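Local atomic coordinates of rhamnosidase B (Bacillus sp., PDB entry 2OKX), a protein that probably hydrolyses terminal alpha-L-rhamnose residues from rhamnose-containing glycosides, as an inverting alpha-L-rhamnosidase of glycoside hydrolase family 78. Residues R554-F565 / V590-C600; W886-P895 / D934-P942. All coordinates share one frame; numbering follows the deposited sequence.

Contact 1: R554-F565 / V590-C600; sequences RHTTRLCMEDTF and VFGETEIVERC
The end of helix 544-559 comes up against the end of helix 577-590, with Arg554 CA 6.4 Å from Val590 CA, and the loop beyond it meets helix 595-603 at Thr564 and Cys600. Between these points 554-565 leaves its helix for a loop, while 590-600 bends at Gly592 into helix 595-603, within the six-hairpin glycosidase domain. The first cluster is built on Phe591. Its ring lies against the last turns of helix 544-559, with Thr557 CG2 at its edge and CZ only 3.7 Å from Arg558 CB. Met561 adds an oblique Met-aromatic contact, its SD 3.8 Å from Phe591 CD2; the bend at chi3 (78°) then carries CE over to Ile596 CG2. At the far end of Arg554 one water joins NH2 to Val590 O, while NH1 pairs with Glu551. The second cluster is built on Phe565. Ile596, with CG1 anti to the backbone N (chi1 179°) and the chain extended, sets CD1 over the middle of the ring in a CH-pi contact, 4.2 Å from its centroid, and Val597 CG2 touches the ring edge. Cys600 SG accepts a nearly straight hydrogen bond from Phe565 N at 3.4 Å. Beyond it, Arg599 takes hold of Asp563 side-on: NE donates to the backbone O at 2.8 Å from above the carbonyl plane, and NH2 meets the anti lone pair of OD1 at 3.1 Å, closing a salt bridge. Arg65 binds the same OD1, and Asp194 takes Arg599 NH1. The chemistry is thus divided: apolar rings and a thioether fill the interior, while the buried charges form a chain in which Asp563, shared by two arginines, is likely to stay ionised and to fix the loop against the helix.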
loop_
_atom_site.group_PDB
_atom_site.type_symbol
_atom_site.label_atom_id
_atom_site.label_comp_id
_atom_site.label_asym_id
_atom_site.label_seq_id
_atom_site.Cartn_x
_atom_site.Cartn_y
_atom_site.Cartn_z
ATOM N N ARG A 554 -7.041 -0.077 16.113
ATOM C CA ARG A 554 -7.967 -1.060 15.560
ATOM C C ARG A 554 -8.365 -0.638 14.140
ATOM O O ARG A 554 -8.397 -1.457 13.220
ATOM C CB ARG A 554 -9.214 -1.147 16.449
ATOM C CG ARG A 554 -10.115 -2.361 16.220
ATOM C CD ARG A 554 -11.463 -1.990 15.606
ATOM N NE ARG A 554 -12.194 -0.949 16.338
ATOM C CZ ARG A 554 -13.046 -1.149 17.342
ATOM N NH1 ARG A 554 -13.642 -0.108 17.910
ATOM N NH2 ARG A 554 -13.318 -2.372 17.780
ATOM N N HIS A 555 -8.675 0.642 13.962
ATOM C CA HIS A 555 -9.078 1.124 12.644
ATOM C C HIS A 555 -7.947 0.989 11.624
ATOM O O HIS A 555 -8.176 0.606 10.478
ATOM C CB HIS A 555 -9.540 2.580 12.722
ATOM C CG HIS A 555 -10.213 3.055 11.474
ATOM N ND1 HIS A 555 -11.297 2.405 10.924
ATOM C CD2 HIS A 555 -9.944 4.099 10.653
ATOM C CE1 HIS A 555 -11.666 3.027 9.818
ATOM N NE2 HIS A 555 -10.862 4.058 9.632
ATOM N N THR A 556 -6.725 1.298 12.043
ATOM C CA THR A 556 -5.571 1.201 11.153
ATOM C C THR A 556 -5.406 -0.238 10.657
ATOM O O THR A 556 -5.156 -0.485 9.478
ATOM C CB THR A 556 -4.272 1.603 11.876
ATOM O OG1 THR A 556 -4.414 2.918 12.420
ATOM C CG2 THR A 556 -3.089 1.580 10.902
ATOM N N THR A 557 -5.544 -1.183 11.579
ATOM C CA THR A 557 -5.399 -2.598 11.258
ATOM C C THR A 557 -6.460 -3.036 10.259
ATOM O O THR A 557 -6.164 -3.746 9.304
ATOM C CB THR A 557 -5.490 -3.443 12.540
ATOM O OG1 THR A 557 -4.492 -2.988 13.461
ATOM C CG2 THR A 557 -5.257 -4.929 12.233
ATOM N N ARG A 558 -7.694 -2.602 10.482
ATOM C CA ARG A 558 -8.801 -2.925 9.589
ATOM C C ARG A 558 -8.490 -2.477 8.159
ATOM O O ARG A 558 -8.611 -3.257 7.214
ATOM C CB ARG A 558 -10.074 -2.245 10.101
ATOM C CG ARG A 558 -11.339 -2.484 9.294
ATOM C CD ARG A 558 -12.550 -2.169 10.169
ATOM N NE ARG A 558 -12.362 -0.927 10.918
ATOM C CZ ARG A 558 -12.934 -0.664 12.090
ATOM N NH1 ARG A 558 -13.733 -1.561 12.653
ATOM N NH2 ARG A 558 -12.699 0.488 12.705
ATOM N N LEU A 559 -8.080 -1.220 8.005
ATOM C CA LEU A 559 -7.792 -0.675 6.682
ATOM C C LEU A 559 -6.563 -1.270 6.004
ATOM O O LEU A 559 -6.397 -1.145 4.787
ATOM C CB LEU A 559 -7.645 0.848 6.756
ATOM C CG LEU A 559 -8.842 1.654 7.261
ATOM C CD1 LEU A 559 -8.521 3.130 7.091
ATOM C CD2 LEU A 559 -10.114 1.291 6.489
ATOM N N CYS A 560 -5.699 -1.906 6.786
ATOM C CA CYS A 560 -4.501 -2.522 6.239
ATOM C C CYS A 560 -4.685 -4.022 6.067
ATOM O O CYS A 560 -3.712 -4.771 5.995
ATOM C CB CYS A 560 -3.295 -2.244 7.133
ATOM S SG CYS A 560 -2.765 -0.520 7.074
ATOM N N MET A 561 -5.943 -4.451 6.020
ATOM C CA MET A 561 -6.270 -5.854 5.814
ATOM C C MET A 561 -7.146 -5.949 4.567
ATOM O O MET A 561 -8.344 -5.661 4.613
ATOM C CB MET A 561 -7.010 -6.430 7.030
ATOM C CG MET A 561 -6.115 -6.683 8.240
ATOM S SD MET A 561 -7.003 -7.196 9.739
ATOM C CE MET A 561 -7.335 -8.928 9.383
ATOM N N GLU A 562 -6.527 -6.314 3.446
ATOM C CA GLU A 562 -7.236 -6.478 2.176
ATOM C C GLU A 562 -7.227 -7.985 1.938
ATOM O O GLU A 562 -7.523 -8.750 2.853
ATOM C CB GLU A 562 -6.482 -5.760 1.047
ATOM C CG GLU A 562 -6.280 -4.263 1.282
ATOM C CD GLU A 562 -5.628 -3.554 0.105
ATOM O OE1 GLU A 562 -5.374 -2.337 0.222
ATOM O OE2 GLU A 562 -5.368 -4.205 -0.935
ATOM N N ASP A 563 -6.887 -8.415 0.725
ATOM C CA ASP A 563 -6.811 -9.848 0.444
ATOM C C ASP A 563 -5.555 -10.367 1.151
ATOM O O ASP A 563 -5.367 -11.574 1.327
ATOM C CB ASP A 563 -6.729 -10.097 -1.061
ATOM C CG ASP A 563 -5.552 -9.401 -1.697
ATOM O OD1 ASP A 563 -4.592 -10.100 -2.088
ATOM O OD2 ASP A 563 -5.584 -8.154 -1.794
ATOM N N THR A 564 -4.699 -9.430 1.549
ATOM C CA THR A 564 -3.475 -9.723 2.291
ATOM C C THR A 564 -3.286 -8.526 3.212
ATOM O O THR A 564 -3.968 -7.512 3.056
ATOM C CB THR A 564 -2.216 -9.771 1.391
ATOM O OG1 THR A 564 -2.006 -8.479 0.804
ATOM C CG2 THR A 564 -2.359 -10.817 0.295
ATOM N N PHE A 565 -2.385 -8.639 4.182
ATOM C CA PHE A 565 -2.101 -7.491 5.030
ATOM C C PHE A 565 -1.376 -6.551 4.071
ATOM O O PHE A 565 -0.754 -7.014 3.112
ATOM C CB PHE A 565 -1.137 -7.861 6.166
ATOM C CG PHE A 565 -1.773 -8.644 7.277
ATOM C CD1 PHE A 565 -1.455 -9.984 7.471
ATOM C CD2 PHE A 565 -2.679 -8.037 8.139
ATOM C CE1 PHE A 565 -2.034 -10.712 8.513
ATOM C CE2 PHE A 565 -3.264 -8.754 9.186
ATOM C CZ PHE A 565 -2.939 -10.096 9.371
ATOM N N VAL A 590 -7.535 -7.783 18.221
ATOM C CA VAL A 590 -8.690 -6.943 17.903
ATOM C C VAL A 590 -9.745 -7.568 16.990
ATOM O O VAL A 590 -10.917 -7.194 17.065
ATOM C CB VAL A 590 -8.245 -5.590 17.299
ATOM C CG1 VAL A 590 -7.191 -4.948 18.197
ATOM C CG2 VAL A 590 -7.721 -5.781 15.894
ATOM N N PHE A 591 -9.344 -8.515 16.141
ATOM C CA PHE A 591 -10.288 -9.165 15.229
ATOM C C PHE A 591 -10.344 -10.689 15.362
ATOM O O PHE A 591 -11.429 -11.272 15.360
ATOM C CB PHE A 591 -9.964 -8.802 13.777
ATOM C CG PHE A 591 -10.059 -7.334 13.487
ATOM C CD1 PHE A 591 -11.208 -6.623 13.806
ATOM C CD2 PHE A 591 -8.996 -6.660 12.892
ATOM C CE1 PHE A 591 -11.303 -5.260 13.539
ATOM C CE2 PHE A 591 -9.078 -5.297 12.619
ATOM C CZ PHE A 591 -10.235 -4.597 12.944
ATOM N N GLY A 592 -9.178 -11.323 15.455
ATOM C CA GLY A 592 -9.117 -12.772 15.602
ATOM C C GLY A 592 -9.082 -13.590 14.319
ATOM O O GLY A 592 -9.296 -14.803 14.350
ATOM N N GLU A 593 -8.811 -12.953 13.184
ATOM C CA GLU A 593 -8.772 -13.693 11.930
ATOM C C GLU A 593 -7.464 -14.458 11.772
ATOM O O GLU A 593 -6.408 -14.013 12.232
ATOM C CB GLU A 593 -8.990 -12.740 10.747
ATOM C CG GLU A 593 -10.367 -12.061 10.748
ATOM C CD GLU A 593 -11.519 -13.053 10.874
ATOM O OE1 GLU A 593 -11.626 -13.972 10.040
ATOM O OE2 GLU A 593 -12.328 -12.917 11.810
ATOM N N THR A 594 -7.538 -15.621 11.134
ATOM C CA THR A 594 -6.350 -16.445 10.938
ATOM C C THR A 594 -6.053 -16.794 9.484
ATOM O O THR A 594 -4.891 -16.905 9.101
ATOM C CB THR A 594 -6.457 -17.765 11.733
ATOM O OG1 THR A 594 -7.655 -18.448 11.357
ATOM C CG2 THR A 594 -6.485 -17.488 13.231
ATOM N N GLU A 595 -7.092 -16.965 8.671
ATOM C CA GLU A 595 -6.872 -17.333 7.278
ATOM C C GLU A 595 -6.030 -16.328 6.504
ATOM O O GLU A 595 -5.191 -16.718 5.699
ATOM C CB GLU A 595 -8.206 -17.575 6.564
ATOM C CG GLU A 595 -8.943 -18.813 7.066
ATOM C CD GLU A 595 -10.068 -19.247 6.145
ATOM O OE1 GLU A 595 -10.813 -20.179 6.516
ATOM O OE2 GLU A 595 -10.207 -18.668 5.047
ATOM N N ILE A 596 -6.239 -15.039 6.754
ATOM C CA ILE A 596 -5.461 -14.025 6.060
ATOM C C ILE A 596 -3.986 -14.145 6.448
ATOM O O ILE A 596 -3.100 -13.943 5.626
ATOM C CB ILE A 596 -5.981 -12.599 6.385
ATOM C CG1 ILE A 596 -5.135 -11.554 5.654
ATOM C CG2 ILE A 596 -5.960 -12.363 7.891
ATOM C CD1 ILE A 596 -5.617 -10.116 5.849
ATOM N N VAL A 597 -3.720 -14.488 7.702
ATOM C CA VAL A 597 -2.345 -14.624 8.152
ATOM C C VAL A 597 -1.652 -15.780 7.428
ATOM O O VAL A 597 -0.561 -15.606 6.885
ATOM C CB VAL A 597 -2.266 -14.860 9.677
ATOM C CG1 VAL A 597 -0.818 -15.001 10.099
ATOM C CG2 VAL A 597 -2.933 -13.699 10.423
ATOM N N GLU A 598 -2.278 -16.953 7.406
ATOM C CA GLU A 598 -1.655 -18.085 6.730
ATOM C C GLU A 598 -1.473 -17.803 5.241
ATOM O O GLU A 598 -0.443 -18.150 4.661
ATOM C CB GLU A 598 -2.469 -19.369 6.911
ATOM C CG GLU A 598 -1.777 -20.561 6.253
ATOM C CD GLU A 598 -2.428 -21.894 6.544
ATOM O OE1 GLU A 598 -2.062 -22.873 5.864
ATOM O OE2 GLU A 598 -3.291 -21.969 7.445
ATOM N N ARG A 599 -2.468 -17.174 4.624
ATOM C CA ARG A 599 -2.376 -16.844 3.203
ATOM C C ARG A 599 -1.122 -16.020 2.947
ATOM O O ARG A 599 -0.382 -16.281 2.005
ATOM C CB ARG A 599 -3.611 -16.056 2.741
ATOM C CG ARG A 599 -3.433 -15.391 1.375
ATOM C CD ARG A 599 -4.700 -14.705 0.879
ATOM N NE ARG A 599 -4.388 -13.718 -0.154
ATOM C CZ ARG A 599 -3.923 -14.009 -1.366
ATOM N NH1 ARG A 599 -3.721 -15.275 -1.717
ATOM N NH2 ARG A 599 -3.628 -13.028 -2.213
ATOM N N CYS A 600 -0.879 -15.027 3.794
ATOM C CA CYS A 600 0.292 -14.176 3.636
ATOM C C CYS A 600 1.593 -14.935 3.853
ATOM O O CYS A 600 2.543 -14.778 3.083
ATOM C CB CYS A 600 0.215 -12.986 4.595
ATOM S SG CYS A 600 -1.093 -11.808 4.152
HETATM O O HOH W 1 -12.554 -5.054 17.520
#

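Contact 2: W886-P895 / D934-P942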
loop_
_atom_site.group_PDB
_atom_site.type_symbol
_atom_site.label_atom_id
_atom_site.label_comp_id
_atom_site.label_asym_id
_atom_site.label_seq_id
_atom_site.Cartn_x
_atom_site.Cartn_y
_atom_site.Cartn_z
ATOM N N TRP A 886 -4.121 -21.666 22.357
ATOM C CA TRP A 886 -4.832 -21.107 23.502
ATOM C C TRP A 886 -5.529 -22.169 24.352
ATOM O O TRP A 886 -6.593 -21.917 24.918
ATOM C CB TRP A 886 -5.856 -20.058 23.045
ATOM C CG TRP A 886 -5.227 -18.851 22.414
ATOM C CD1 TRP A 886 -4.633 -18.785 21.187
ATOM C CD2 TRP A 886 -5.084 -17.546 22.999
ATOM N NE1 TRP A 886 -4.125 -17.525 20.972
ATOM C CE2 TRP A 886 -4.389 -16.743 22.067
ATOM C CE3 TRP A 886 -5.475 -16.979 24.221
ATOM C CZ2 TRP A 886 -4.075 -15.398 22.316
ATOM C CZ3 TRP A 886 -5.163 -15.639 24.470
ATOM C CH2 TRP A 886 -4.469 -14.866 23.518
ATOM N N ARG A 887 -4.928 -23.354 24.447
ATOM C CA ARG A 887 -5.504 -24.426 25.255
ATOM C C ARG A 887 -5.486 -24.003 26.723
ATOM O O ARG A 887 -6.265 -24.495 27.534
ATOM C CB ARG A 887 -4.736 -25.734 25.040
ATOM C CG ARG A 887 -4.964 -26.349 23.655
ATOM C CD ARG A 887 -4.260 -27.700 23.516
ATOM N NE ARG A 887 -4.455 -28.320 22.204
ATOM C CZ ARG A 887 -3.851 -27.934 21.081
ATOM N NH1 ARG A 887 -4.104 -28.569 19.944
ATOM N NH2 ARG A 887 -2.990 -26.926 21.088
ATOM N N THR A 888 -4.575 -23.098 27.064
ATOM C CA THR A 888 -4.525 -22.548 28.414
ATOM C C THR A 888 -4.284 -21.048 28.228
ATOM O O THR A 888 -3.723 -20.621 27.219
ATOM C CB THR A 888 -3.371 -23.138 29.270
ATOM O OG1 THR A 888 -2.136 -22.505 28.926
ATOM C CG2 THR A 888 -3.245 -24.637 29.049
ATOM N N VAL A 889 -4.727 -20.250 29.187
ATOM C CA VAL A 889 -4.543 -18.814 29.099
ATOM C C VAL A 889 -4.038 -18.287 30.426
ATOM O O VAL A 889 -4.473 -18.726 31.489
ATOM C CB VAL A 889 -5.872 -18.109 28.725
ATOM C CG1 VAL A 889 -6.960 -18.480 29.720
ATOM C CG2 VAL A 889 -5.679 -16.602 28.692
ATOM N N ASP A 890 -3.087 -17.366 30.355
ATOM C CA ASP A 890 -2.524 -16.758 31.544
ATOM C C ASP A 890 -3.147 -15.379 31.717
ATOM O O ASP A 890 -3.074 -14.545 30.812
ATOM C CB ASP A 890 -1.009 -16.616 31.397
ATOM C CG ASP A 890 -0.304 -17.953 31.296
ATOM O OD1 ASP A 890 0.886 -17.964 30.922
ATOM O OD2 ASP A 890 -0.936 -18.989 31.594
ATOM N N ILE A 891 -3.776 -15.152 32.866
ATOM C CA ILE A 891 -4.383 -13.862 33.163
ATOM C C ILE A 891 -3.532 -13.208 34.248
ATOM O O ILE A 891 -3.511 -13.661 35.398
ATOM C CB ILE A 891 -5.832 -14.019 33.674
ATOM C CG1 ILE A 891 -6.671 -14.800 32.655
ATOM C CG2 ILE A 891 -6.451 -12.641 33.924
ATOM C CD1 ILE A 891 -6.756 -14.163 31.276
ATOM N N ALA A 892 -2.817 -12.151 33.877
ATOM C CA ALA A 892 -1.950 -11.445 34.816
ATOM C C ALA A 892 -2.006 -9.944 34.550
ATOM O O ALA A 892 -1.146 -9.394 33.868
ATOM C CB ALA A 892 -0.515 -11.950 34.674
ATOM N N PRO A 893 -3.019 -9.265 35.101
ATOM C CA PRO A 893 -3.189 -7.820 34.918
ATOM C C PRO A 893 -2.024 -6.994 35.454
ATOM O O PRO A 893 -1.347 -7.393 36.403
ATOM C CB PRO A 893 -4.485 -7.521 35.679
ATOM C CG PRO A 893 -5.231 -8.831 35.649
ATOM C CD PRO A 893 -4.112 -9.817 35.920
ATOM N N GLN A 894 -1.791 -5.849 34.812
ATOM C CA GLN A 894 -0.764 -4.894 35.217
ATOM C C GLN A 894 -1.461 -3.541 35.083
ATOM O O GLN A 894 -1.260 -2.818 34.106
ATOM C CB GLN A 894 0.463 -4.961 34.295
ATOM C CG GLN A 894 1.277 -6.251 34.425
ATOM C CD GLN A 894 1.788 -6.491 35.841
ATOM O OE1 GLN A 894 2.210 -7.598 36.176
ATOM N NE2 GLN A 894 1.759 -5.454 36.674
ATOM N N PRO A 895 -2.315 -3.196 36.060
ATOM C CA PRO A 895 -3.072 -1.942 36.085
ATOM C C PRO A 895 -2.255 -0.656 36.006
ATOM O O PRO A 895 -2.751 0.366 35.523
ATOM C CB PRO A 895 -3.850 -2.033 37.397
ATOM C CG PRO A 895 -4.017 -3.519 37.592
ATOM C CD PRO A 895 -2.656 -4.030 37.229
ATOM N N ASP A 934 -13.346 -25.641 28.395
ATOM C CA ASP A 934 -12.194 -26.505 28.152
ATOM C C ASP A 934 -10.847 -25.788 28.139
ATOM O O ASP A 934 -9.821 -26.389 27.841
ATOM C CB ASP A 934 -12.388 -27.264 26.840
ATOM C CG ASP A 934 -12.624 -26.342 25.669
ATOM O OD1 ASP A 934 -13.504 -25.456 25.774
ATOM O OD2 ASP A 934 -11.937 -26.507 24.641
ATOM N N ILE A 935 -10.845 -24.503 28.465
ATOM C CA ILE A 935 -9.595 -23.760 28.489
ATOM C C ILE A 935 -9.129 -23.566 29.927
ATOM O O ILE A 935 -9.882 -23.087 30.768
ATOM C CB ILE A 935 -9.758 -22.392 27.789
ATOM C CG1 ILE A 935 -10.031 -22.623 26.298
ATOM C CG2 ILE A 935 -8.510 -21.538 27.991
ATOM C CD1 ILE A 935 -10.288 -21.362 25.508
ATOM N N GLU A 936 -7.893 -23.967 30.209
ATOM C CA GLU A 936 -7.331 -23.816 31.543
ATOM C C GLU A 936 -6.897 -22.362 31.735
ATOM O O GLU A 936 -6.221 -21.787 30.880
ATOM C CB GLU A 936 -6.139 -24.767 31.722
ATOM C CG GLU A 936 -5.270 -24.485 32.942
ATOM C CD GLU A 936 -4.205 -25.552 33.163
ATOM O OE1 GLU A 936 -3.167 -25.244 33.781
ATOM O OE2 GLU A 936 -4.409 -26.703 32.730
ATOM N N VAL A 937 -7.299 -21.773 32.856
ATOM C CA VAL A 937 -6.964 -20.384 33.160
ATOM C C VAL A 937 -6.058 -20.266 34.378
ATOM O O VAL A 937 -6.399 -20.747 35.455
ATOM C CB VAL A 937 -8.237 -19.560 33.439
ATOM C CG1 VAL A 937 -7.871 -18.102 33.721
ATOM C CG2 VAL A 937 -9.195 -19.663 32.254
ATOM N N ASN A 938 -4.907 -19.623 34.204
ATOM C CA ASN A 938 -3.973 -19.409 35.305
ATOM C C ASN A 938 -4.086 -17.932 35.686
ATOM O O ASN A 938 -3.838 -17.061 34.856
ATOM C CB ASN A 938 -2.548 -19.730 34.854
ATOM C CG ASN A 938 -2.422 -21.134 34.305
ATOM O OD1 ASN A 938 -2.733 -22.113 34.990
ATOM N ND2 ASN A 938 -1.965 -21.244 33.062
ATOM N N VAL A 939 -4.458 -17.651 36.929
ATOM C CA VAL A 939 -4.632 -16.268 37.378
ATOM C C VAL A 939 -3.566 -15.784 38.350
ATOM O O VAL A 939 -3.281 -16.442 39.349
ATOM C CB VAL A 939 -6.001 -16.076 38.070
ATOM C CG1 VAL A 939 -6.212 -14.597 38.411
ATOM C CG2 VAL A 939 -7.113 -16.587 37.178
ATOM N N THR A 940 -2.996 -14.616 38.065
ATOM C CA THR A 940 -1.978 -14.027 38.928
ATOM C C THR A 940 -2.270 -12.544 39.143
ATOM O O THR A 940 -2.155 -11.746 38.213
ATOM C CB THR A 940 -0.558 -14.121 38.310
ATOM O OG1 THR A 940 -0.251 -15.480 37.985
ATOM C CG2 THR A 940 0.482 -13.606 39.296
ATOM N N LEU A 941 -2.655 -12.168 40.356
ATOM C CA LEU A 941 -2.904 -10.758 40.630
ATOM C C LEU A 941 -1.543 -10.065 40.664
ATOM O O LEU A 941 -0.535 -10.678 41.022
ATOM C CB LEU A 941 -3.617 -10.587 41.969
ATOM C CG LEU A 941 -5.031 -11.164 42.038
ATOM C CD1 LEU A 941 -5.647 -10.818 43.381
ATOM C CD2 LEU A 941 -5.883 -10.586 40.899
ATOM N N PRO A 942 -1.491 -8.780 40.277
ATOM C CA PRO A 942 -0.226 -8.037 40.274
ATOM C C PRO A 942 0.416 -7.902 41.655
ATOM O O PRO A 942 -0.252 -8.035 42.681
ATOM C CB PRO A 942 -0.617 -6.693 39.655
ATOM C CG PRO A 942 -2.049 -6.542 40.036
ATOM C CD PRO A 942 -2.601 -7.930 39.817
HETATM O O HOH W 2 -6.800 -26.968 28.471
HETATM O O HOH W 3 -0.404 -9.725 37.334
#
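Asp890 and Asn938 lie side by side on one face of a parallel strand pair, where Asn938 ND2 donates to Asp890 OD2 at 2.9 Å. The bond is almost straight (169°), lies in the amide plane and meets the oxygen close to its C-O direction, although carboxylate and amide planes are turned 53° apart. Both CG atoms stand anti to their own carbonyl carbons, which sends the two groups out along the same direction. Replacing Asp890 with an alanine would probably leave the Asn938 amide without this acceptor and set it free to turn.

The other face is apolar. Ile891 CG1 packs against Val937 CG1 at 3.7 Å, and in one of the two conformers of Val889 its CG1 touches Val937 CG2, so that Val937 then divides its two methyl groups between alternate residues, Val889 and Ile891. Val879 of strand 879-881 and Ile929 of strand 924-932 continue this layer around Ile891.

What positions these side chains is the backbone. Val889 N bonds to Glu936 O, Val889 O receives Asn938 N, and Asn938 O receives Ile891 N at 2.8 Å; further bonds link Glu936 N to Arg887 O and Thr940 N to Ile891 O. Water bridges extend the pairing at both ends, one between Arg887 O and Asp934 O, the other between Pro893 O and Thr940 O. Past the second, Pro895 CD meets Pro942 CG at 3.8 Å. Val889 and Ile891 thus each bond through N and O to two different residues of the partner segment, which is the parallel beta pattern; the strands, 19° apart, are the middle and outer members of a three-stranded mixed sheet packed against the larger sheet of the C-terminal domain.

How the contacts relate
Following the chain from its N terminus, contact 1 comes first: after helix 544-559 the chain makes an excursion of 24 residues, including most of helix 577-590, before 590-600 closes the loop on 554-565. The chain then builds the remaining helices of the glycosidase domain and enters the C-terminal domain, where contact 2 closes a loop of 38 residues, rich in strand and without helix, between 886-895 and 934-942. The loops are in series, neither nested nor crossed. The centres of contact 1 and contact 2 lie about 26 Å apart. One contact ties neighbouring helical elements, the other two strands; His643 of helix 627-644 touches Thr594 of contact 1 and meets the Trp886 ring of contact 2, so this helix lies between the two.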